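Local structure of profilin II (Homo sapiens, 1D1J) at residues Leu123-Lys126 against Ala127-Leu130. The protein binds actin and poly-L-proline, as an acidic isoform of the profilin family. Numbering follows the deposited sequence.
Sequences LNKK and AYEL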
loop_
_atom_site.group_PDB
_atom_site.type_symbol
_atom_site.label_atom_id
_atom_site.label_comp_id
_atom_site.label_asym_id
_atom_site.label_seq_id
_atom_site.Cartn_x
_atom_site.Cartn_y
_atom_site.Cartn_z
ATOM N N LEU A 123 1.959 -0.371 -17.384
ATOM C CA LEU A 123 3.182 -1.074 -16.990
ATOM C C LEU A 123 3.900 -0.406 -15.822
ATOM O O LEU A 123 4.501 -1.087 -14.988
ATOM C CB LEU A 123 4.134 -1.201 -18.190
ATOM C CG LEU A 123 3.552 -1.933 -19.401
ATOM C CD1 LEU A 123 4.439 -1.748 -20.611
ATOM C CD2 LEU A 123 3.342 -3.411 -19.086
ATOM N N ASN A 124 3.839 0.924 -15.782
ATOM C CA ASN A 124 4.461 1.720 -14.725
ATOM C C ASN A 124 3.851 1.343 -13.375
ATOM O O ASN A 124 4.574 1.119 -12.400
ATOM C CB ASN A 124 4.256 3.214 -15.015
ATOM C CG ASN A 124 4.785 4.113 -13.917
ATOM O OD1 ASN A 124 4.130 4.332 -12.903
ATOM N ND2 ASN A 124 5.968 4.652 -14.126
ATOM N N LYS A 125 2.522 1.239 -13.338
ATOM C CA LYS A 125 1.811 0.891 -12.113
ATOM C C LYS A 125 1.898 -0.603 -11.819
ATOM O O LYS A 125 1.787 -1.024 -10.664
ATOM C CB LYS A 125 0.353 1.356 -12.167
ATOM C CG LYS A 125 0.190 2.864 -12.288
ATOM C CD LYS A 125 0.928 3.595 -11.189
ATOM C CE LYS A 125 0.784 5.097 -11.346
ATOM N NZ LYS A 125 1.443 5.603 -12.578
ATOM N N LYS A 126 2.110 -1.401 -12.864
ATOM C CA LYS A 126 2.251 -2.850 -12.708
ATOM C C LYS A 126 3.575 -3.122 -11.960
ATOM O O LYS A 126 3.618 -3.886 -10.990
ATOM C CB LYS A 126 2.272 -3.516 -14.080
ATOM C CG LYS A 126 2.272 -5.019 -14.040
ATOM C CD LYS A 126 2.215 -5.576 -15.451
ATOM C CE LYS A 126 2.049 -7.077 -15.412
ATOM N NZ LYS A 126 0.849 -7.479 -14.607
ATOM N N ALA A 127 4.647 -2.478 -12.423
ATOM C CA ALA A 127 5.962 -2.602 -11.810
ATOM C C ALA A 127 5.911 -1.936 -10.424
ATOM O O ALA A 127 6.349 -2.516 -9.434
ATOM C CB ALA A 127 7.006 -1.929 -12.685
ATOM N N TYR A 128 5.325 -0.736 -10.368
ATOM C CA TYR A 128 5.186 0.024 -9.126
ATOM C C TYR A 128 4.487 -0.788 -8.047
ATOM O O TYR A 128 4.974 -0.868 -6.919
ATOM C CB TYR A 128 4.408 1.321 -9.364
ATOM C CG TYR A 128 4.161 2.119 -8.099
ATOM C CD1 TYR A 128 5.183 2.890 -7.523
ATOM C CD2 TYR A 128 2.910 2.110 -7.478
ATOM C CE1 TYR A 128 4.959 3.633 -6.370
ATOM C CE2 TYR A 128 2.673 2.847 -6.320
ATOM C CZ TYR A 128 3.702 3.606 -5.772
ATOM O OH TYR A 128 3.475 4.341 -4.635
ATOM N N GLU A 129 3.351 -1.387 -8.392
ATOM C CA GLU A 129 2.602 -2.191 -7.428
ATOM C C GLU A 129 3.390 -3.376 -6.857
ATOM O O GLU A 129 3.390 -3.575 -5.645
ATOM C CB GLU A 129 1.257 -2.669 -8.003
ATOM C CG GLU A 129 0.180 -1.574 -8.120
ATOM C CD GLU A 129 -0.173 -0.918 -6.782
ATOM O OE1 GLU A 129 -0.133 -1.598 -5.735
ATOM O OE2 GLU A 129 -0.503 0.285 -6.786
ATOM N N LEU A 130 4.076 -4.144 -7.703
ATOM C CA LEU A 130 4.841 -5.287 -7.204
ATOM C C LEU A 130 6.033 -4.853 -6.353
ATOM O O LEU A 130 6.369 -5.521 -5.375
ATOM C CB LEU A 130 5.312 -6.203 -8.337
ATOM C CG LEU A 130 6.002 -7.473 -7.821
ATOM C CD1 LEU A 130 5.052 -8.249 -6.899
ATOM C CD2 LEU A 130 6.472 -8.346 -8.983
#
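Leu123 O accepts the amide of Ala127 at 2.9 Å (Ala127 N), the first of four successive i+4 to i bonds within Leu123-Leu130, part of the C-terminal alpha-helix 120-136, which in the profilin fold packs on the central antiparallel sheet. The Leu123 side chain turns from this bond onto Ala101 and Val112 of the sheet, and the methyl of Ala127 also rests on Ala101. Asn124 O takes Tyr128 N at 2.9 Å, while Tyr128 CB presses against the same oxygen at 3.0 Å. Beyond the backbone, Asn124 OD1 receives Lys125 NZ at 3.0 Å, with the ammonium above the carbonyl plane, and Asn124 ND2 is held by Asp86. Lys125 reaches that amide by bends at chi2 (-55°) and chi4 (-66°); its CD lies obliquely beside the Tyr128 ring, 4.5 Å from CD2. The ammonium also meets Asp82 and Asn124 OD1 of a second subunit, and Tyr128 OH bonds to Glu129 OE2 of that subunit, so this side of the helix is a polar subunit interface. Glu129 crowds the carbonyl that its own amide uses: Glu129 N donates to Lys125 O at 2.8 Å, and Glu129 CG, set anti to its carbonyl carbon and beside the backbone N, lies 3.1 Å from Lys125 O. Lys126 points the other way: CG stands anti to the backbone N (chi1 -174°), and the extended chain, bent only at its last torsion, carries NZ past Leu10 to a salt bridge with Asp13. Leu130 packs on Tyr6 and Leu10 of helix 4-10, the N-terminal helix that lies beside this one on the same face of the sheet, and on Val110 of strand 108-114; its amide N reaches Lys126 O in a weak bond of 3.3 Å.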